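Local coordinates for glutathione S-transferase family protein (PDB 3LXZ), which probably catalyses the conjugation of reduced glutathione to a wide range of hydrophobic electrophiles, at residues A[18-23]-A[195-201]; A[156-160]-A[188-192]. One frame throughout, in Å; residues are numbered along the deposited sequence.

Contact 1 (A[18-23]-A[195-201])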
loop_
_atom_site.group_PDB
_atom_site.type_symbol
_atom_site.label_atom_id
_atom_site.label_comp_id
_atom_site.label_asym_id
_atom_site.label_seq_id
_atom_site.Cartn_x
_atom_site.Cartn_y
_atom_site.Cartn_z
ATOM N N LYS A 18 -16.877 0.091 -6.258
ATOM C CA LYS A 18 -18.282 -0.009 -6.655
ATOM C C LYS A 18 -19.211 -0.070 -5.441
ATOM O O LYS A 18 -20.222 0.681 -5.387
ATOM C CB LYS A 18 -18.461 -1.200 -7.584
ATOM C CG LYS A 18 -19.879 -1.468 -8.090
ATOM C CD LYS A 18 -19.789 -2.424 -9.300
ATOM C CE LYS A 18 -21.159 -2.844 -9.846
ATOM N NZ LYS A 18 -20.961 -3.856 -10.928
ATOM N N LEU A 19 -18.864 -0.898 -4.441
ATOM C CA LEU A 19 -19.681 -0.939 -3.228
ATOM C C LEU A 19 -19.723 0.406 -2.509
ATOM O O LEU A 19 -20.776 0.798 -2.006
ATOM C CB LEU A 19 -19.232 -2.045 -2.282
ATOM C CG LEU A 19 -20.096 -2.330 -1.048
ATOM C CD1 LEU A 19 -21.577 -2.544 -1.434
ATOM C CD2 LEU A 19 -19.522 -3.561 -0.353
ATOM N N ALA A 20 -18.578 1.118 -2.462
ATOM C CA ALA A 20 -18.508 2.404 -1.755
ATOM C C ALA A 20 -19.470 3.381 -2.438
ATOM O O ALA A 20 -20.233 4.069 -1.761
ATOM C CB ALA A 20 -17.067 2.973 -1.788
ATOM N N LEU A 21 -19.431 3.413 -3.775
ATOM C CA LEU A 21 -20.278 4.323 -4.556
ATOM C C LEU A 21 -21.753 3.973 -4.334
ATOM O O LEU A 21 -22.578 4.869 -4.181
ATOM C CB LEU A 21 -19.926 4.275 -6.050
ATOM C CG LEU A 21 -18.540 4.842 -6.421
ATOM C CD1 LEU A 21 -18.130 4.458 -7.822
ATOM C CD2 LEU A 21 -18.530 6.340 -6.266
ATOM N N LEU A 22 -22.072 2.680 -4.331
ATOM C CA LEU A 22 -23.474 2.230 -4.135
ATOM C C LEU A 22 -23.956 2.525 -2.702
ATOM O O LEU A 22 -25.093 2.981 -2.503
ATOM C CB LEU A 22 -23.588 0.740 -4.475
ATOM C CG LEU A 22 -23.627 0.343 -5.949
ATOM C CD1 LEU A 22 -23.349 -1.132 -6.102
ATOM C CD2 LEU A 22 -24.971 0.723 -6.624
ATOM N N GLU A 23 -23.075 2.309 -1.718
ATOM C CA GLU A 23 -23.408 2.499 -0.320
ATOM C C GLU A 23 -23.704 3.977 -0.088
ATOM O O GLU A 23 -24.639 4.351 0.648
ATOM C CB GLU A 23 -22.260 2.004 0.572
ATOM C CG GLU A 23 -22.569 1.979 2.082
ATOM C CD GLU A 23 -23.702 1.009 2.486
ATOM O OE1 GLU A 23 -23.807 -0.093 1.923
ATOM O OE2 GLU A 23 -24.486 1.362 3.391
ATOM N N ASN A 195 -25.196 -7.207 2.804
ATOM C CA ASN A 195 -25.345 -5.820 2.390
ATOM C C ASN A 195 -26.315 -5.769 1.205
ATOM O O ASN A 195 -26.241 -6.618 0.312
ATOM C CB ASN A 195 -23.979 -5.256 1.981
ATOM C CG ASN A 195 -24.063 -3.841 1.485
ATOM O OD1 ASN A 195 -24.561 -3.576 0.389
ATOM N ND2 ASN A 195 -23.559 -2.925 2.278
ATOM N N PRO A 196 -27.250 -4.815 1.217
ATOM C CA PRO A 196 -28.295 -4.718 0.187
ATOM C C PRO A 196 -27.775 -4.536 -1.242
ATOM O O PRO A 196 -28.507 -4.801 -2.189
ATOM C CB PRO A 196 -29.107 -3.474 0.601
ATOM C CG PRO A 196 -28.371 -2.845 1.731
ATOM C CD PRO A 196 -27.482 -3.883 2.335
ATOM N N HIS A 197 -26.526 -4.086 -1.387
ATOM C CA HIS A 197 -25.948 -3.853 -2.714
ATOM C C HIS A 197 -25.157 -5.052 -3.213
ATOM O O HIS A 197 -24.748 -5.085 -4.377
ATOM C CB HIS A 197 -25.087 -2.568 -2.722
ATOM C CG HIS A 197 -25.816 -1.353 -2.227
ATOM N ND1 HIS A 197 -26.743 -0.678 -2.995
ATOM C CD2 HIS A 197 -25.759 -0.692 -1.046
ATOM C CE1 HIS A 197 -27.225 0.344 -2.304
ATOM N NE2 HIS A 197 -26.651 0.352 -1.117
HETATM N N MSE A 198 -24.971 -6.052 -2.345
HETATM C CA MSE A 198 -24.182 -7.210 -2.702
HETATM C C MSE A 198 -24.827 -8.029 -3.831
HETATM O O MSE A 198 -24.106 -8.465 -4.738
HETATM C CB MSE A 198 -23.844 -8.062 -1.464
HETATM C CG MSE A 198 -22.785 -9.080 -1.668
HETATM SE SE MSE A 198 -21.032 -8.251 -2.099
HETATM C CE MSE A 198 -20.907 -7.031 -0.638
ATOM N N PRO A 199 -26.175 -8.237 -3.803
ATOM C CA PRO A 199 -26.724 -9.006 -4.935
ATOM C C PRO A 199 -26.351 -8.427 -6.322
ATOM O O PRO A 199 -25.969 -9.190 -7.213
ATOM C CB PRO A 199 -28.251 -8.972 -4.683
ATOM C CG PRO A 199 -28.364 -8.892 -3.157
ATOM C CD PRO A 199 -27.166 -8.043 -2.722
ATOM N N ARG A 200 -26.438 -7.105 -6.482
ATOM C CA ARG A 200 -26.048 -6.424 -7.716
ATOM C C ARG A 200 -24.554 -6.617 -8.065
ATOM O O ARG A 200 -24.209 -6.898 -9.208
ATOM C CB ARG A 200 -26.396 -4.943 -7.619
ATOM C CG ARG A 200 -25.501 -3.998 -8.405
ATOM C CD ARG A 200 -26.090 -3.614 -9.747
ATOM N NE ARG A 200 -25.125 -2.836 -10.537
ATOM C CZ ARG A 200 -25.090 -1.500 -10.619
ATOM N NH1 ARG A 200 -25.975 -0.740 -9.967
ATOM N NH2 ARG A 200 -24.152 -0.918 -11.370
ATOM N N ILE A 201 -23.682 -6.512 -7.069
ATOM C CA ILE A 201 -22.266 -6.756 -7.298
ATOM C C ILE A 201 -21.994 -8.171 -7.768
ATOM O O ILE A 201 -21.247 -8.389 -8.721
ATOM C CB ILE A 201 -21.432 -6.385 -6.064
ATOM C CG1 ILE A 201 -21.314 -4.872 -6.026
ATOM C CG2 ILE A 201 -20.045 -6.992 -6.178
ATOM C CD1 ILE A 201 -21.067 -4.309 -4.636
HETATM O O HOH W 1 -19.764 -6.105 -9.586
#
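Asn-195 and Glu-23 supply the one direct hydrogen bond between the two segments: Asn-195 ND2 donates to Glu-23 OE1 over 2.9 Å, nearly straight at 165°. The acceptor lies in the amide plane, whereas the donor arrives on the syn side of the carboxylate but well out of its plane. The other end of the same amide fixes its rotation, because Asn-195 OD1 accepts from His-197 N at 2.7 Å and caps the turn that leads into helix 198-218. A chi1 of 178° turns the amide away from the backbone N and out to helix 12-23. Glu-23 OE2 is taken by a salt bridge to Lys-77.

The His-197 ring meets helix 12-23 with a face. Leu-22 CB sits 4.0 Å from the ring centroid and 24° off the normal, a CH-pi contact, and the carbonyl of Leu-22 also lies over the ring without a hydrogen bond to it.

This is the seam of the glutathione transferase fold, where the first helix of the thioredoxin-like N-terminal domain packs on the all-helical C-terminal domain. Its apolar part turns on Leu-19, whose two methyls diverge: CD2 meets the selenomethionine methyl, Met-198 CE, at 3.7 Å, and CD1 reaches Ile-201 CD1, also at 3.7 Å. Leu-22 CD1 comes up to the same isoleucine methyl more loosely.

Charged groups occupy the remaining side. Lys-18 runs out extended and crosses Arg-200 at about a right angle, its CE 3.9 Å from Arg-200 NH2. Both cations belong to one ionic cluster, each salt-bridged to Asp-204 and to Glu-30. A water accepts from Lys-18 NZ at 2.9 Å and donates to Ile-201 O, tying the lysine to the helix backbone as well.

Contact 2 (A[156-160]-A[188-192])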
loop_
_atom_site.group_PDB
_atom_site.type_symbol
_atom_site.label_atom_id
_atom_site.label_comp_id
_atom_site.label_asym_id
_atom_site.label_seq_id
_atom_site.Cartn_x
_atom_site.Cartn_y
_atom_site.Cartn_z
ATOM N N ASP A 156 -13.794 -2.130 5.864
ATOM C CA ASP A 156 -14.685 -3.281 5.653
ATOM C C ASP A 156 -14.824 -3.666 4.196
ATOM O O ASP A 156 -15.098 -4.817 3.902
ATOM C CB ASP A 156 -16.058 -2.997 6.255
ATOM C CG ASP A 156 -15.984 -2.827 7.737
ATOM O OD1 ASP A 156 -15.661 -3.851 8.418
ATOM O OD2 ASP A 156 -16.201 -1.699 8.218
ATOM N N LEU A 157 -14.703 -2.676 3.296
ATOM C CA LEU A 157 -14.678 -2.928 1.870
ATOM C C LEU A 157 -13.440 -3.734 1.472
ATOM O O LEU A 157 -13.549 -4.739 0.763
ATOM C CB LEU A 157 -14.801 -1.620 1.065
ATOM C CG LEU A 157 -15.896 -0.622 1.522
ATOM C CD1 LEU A 157 -15.900 0.664 0.656
ATOM C CD2 LEU A 157 -17.279 -1.291 1.564
HETATM N N MSE A 158 -12.254 -3.318 1.924
HETATM C CA MSE A 158 -11.051 -4.105 1.627
HETATM C C MSE A 158 -11.150 -5.493 2.274
HETATM O O MSE A 158 -10.757 -6.495 1.669
HETATM C CB MSE A 158 -9.819 -3.340 2.140
HETATM C CG MSE A 158 -8.483 -4.019 1.976
HETATM SE SE MSE A 158 -7.857 -4.149 0.143
HETATM C CE MSE A 158 -7.824 -2.290 -0.475
ATOM N N PHE A 159 -11.665 -5.564 3.492
ATOM C CA PHE A 159 -11.892 -6.868 4.146
ATOM C C PHE A 159 -12.804 -7.794 3.329
ATOM O O PHE A 159 -12.473 -8.921 3.060
ATOM C CB PHE A 159 -12.510 -6.648 5.523
ATOM C CG PHE A 159 -12.963 -7.929 6.214
ATOM C CD1 PHE A 159 -12.094 -8.608 7.071
ATOM C CD2 PHE A 159 -14.246 -8.436 6.013
ATOM C CE1 PHE A 159 -12.484 -9.791 7.714
ATOM C CE2 PHE A 159 -14.665 -9.609 6.677
ATOM C CZ PHE A 159 -13.776 -10.295 7.496
ATOM N N CYS A 160 -13.970 -7.311 2.927
ATOM C CA CYS A 160 -14.943 -8.262 2.442
ATOM C C CYS A 160 -14.618 -8.773 1.033
ATOM O O CYS A 160 -15.033 -9.855 0.668
ATOM C CB CYS A 160 -16.361 -7.731 2.600
ATOM S SG CYS A 160 -16.780 -6.618 1.343
ATOM N N LEU A 188 -18.198 -11.367 10.331
ATOM C CA LEU A 188 -18.249 -10.120 9.568
ATOM C C LEU A 188 -18.436 -10.423 8.068
ATOM O O LEU A 188 -19.179 -9.714 7.380
ATOM C CB LEU A 188 -16.981 -9.262 9.833
ATOM C CG LEU A 188 -16.856 -7.972 8.994
ATOM C CD1 LEU A 188 -18.093 -7.066 9.114
ATOM C CD2 LEU A 188 -15.607 -7.155 9.407
ATOM N N LEU A 189 -17.764 -11.460 7.577
ATOM C CA LEU A 189 -17.869 -11.800 6.174
ATOM C C LEU A 189 -19.319 -12.148 5.858
ATOM O O LEU A 189 -19.833 -11.728 4.833
ATOM C CB LEU A 189 -16.934 -12.948 5.804
ATOM C CG LEU A 189 -16.643 -13.093 4.304
ATOM C CD1 LEU A 189 -15.919 -11.841 3.709
ATOM C CD2 LEU A 189 -15.802 -14.326 4.036
ATOM N N GLN A 190 -19.997 -12.901 6.727
ATOM C CA GLN A 190 -21.406 -13.183 6.453
ATOM C C GLN A 190 -22.238 -11.914 6.494
ATOM O O GLN A 190 -23.139 -11.743 5.691
ATOM C CB GLN A 190 -21.978 -14.173 7.444
ATOM C CG GLN A 190 -23.373 -14.674 7.052
ATOM C CD GLN A 190 -24.495 -13.807 7.560
ATOM O OE1 GLN A 190 -24.292 -12.885 8.351
ATOM N NE2 GLN A 190 -25.719 -14.096 7.095
ATOM N N LEU A 191 -21.917 -11.025 7.428
ATOM C CA LEU A 191 -22.641 -9.767 7.592
ATOM C C LEU A 191 -22.545 -8.841 6.356
ATOM O O LEU A 191 -23.546 -8.292 5.890
ATOM C CB LEU A 191 -22.146 -9.037 8.849
ATOM C CG LEU A 191 -22.866 -7.718 9.159
ATOM C CD1 LEU A 191 -24.382 -7.896 9.279
ATOM C CD2 LEU A 191 -22.324 -7.068 10.430
HETATM N N MSE A 192 -21.320 -8.675 5.845
HETATM C CA MSE A 192 -21.073 -7.917 4.627
HETATM C C MSE A 192 -21.770 -8.621 3.474
HETATM O O MSE A 192 -22.203 -7.978 2.536
HETATM C CB MSE A 192 -19.553 -7.821 4.332
HETATM C CG MSE A 192 -18.702 -6.986 5.321
HETATM SE SE MSE A 192 -19.392 -5.197 5.580
HETATM C CE MSE A 192 -18.977 -4.421 3.839
#
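Asp-156 OD1 lies against a methyl of Leu-188, with CD2 at 3.4 Å, while accepting a hydrogen bond from Val-147 N. The second oxygen, OD2, accepts from Thr-153 N just ahead of helix 154-174, which is the aspartate's half of the N-capping box known at this place in glutathione transferases. Two backbone donors therefore hold the buried carboxylate in position, and Leu-188 adds only an apolar contact.

No hydrogen bond links the two segments; side-chain packing joins them. The axes of the short helical segments approach to 10.3 Å, with 103° between their N-to-C directions, so the helices cross almost at right angles. Phe-159 carries much of the contact. With CG anti to the backbone N (chi1 172°), its ring extends across to the other helix, where Leu-188 CD2 stands over one face, 3.9 Å from the centroid and 16° off the normal, a CH-pi contact. CE2, on the rim, approaches Leu-188 CG at 3.6 Å, and the backbone N of Leu-189 lies at the ring edge. Replacing Phe-159 with alanine would probably open a gap beneath Leu-188 and deprive its CD2 methyl of the ring that it rests on.

At the next residue, Cys-160 CB packs on Met-192 CB at 3.6 Å, one turn on from Leu-188 in the partner helix, and Leu-189 CD1 comes within 3.7 Å of Cys-160 O. The selenomethionine Met-192 is bent at both chi2 and chi3, which brings CE back toward Asp-156 and to 4.0 Å from Cys-160 SG.

Helix 154-174 is thus hemmed in on several sides: helix 183-193 crosses it here, helix 12-23 packs against Leu-157, and Met-158 and Phe-159 touch helix 84-106.

Overall arrangement
From the N terminus, helix 12-23 enters contact 1 early, with 171 residues intervening before its partner arrives, after the sheet and most of the helices have been laid down. Contact 2 opens and shuts wholly within that span, closing a run of 27 residues, mostly helical, between segments 156-160 and 188-192; the two are nested, not crossed. Contact 1 unites the two domains, whereas contact 2 is internal to the C-terminal one. Their centres are 12 Å apart and they meet directly: Leu-19 CD2 lies 3.7 Å from Leu-157 CD2, and Met-198 CE 3.6 Å from Met-192 O, where helix 183-193 passes into helix 198-218.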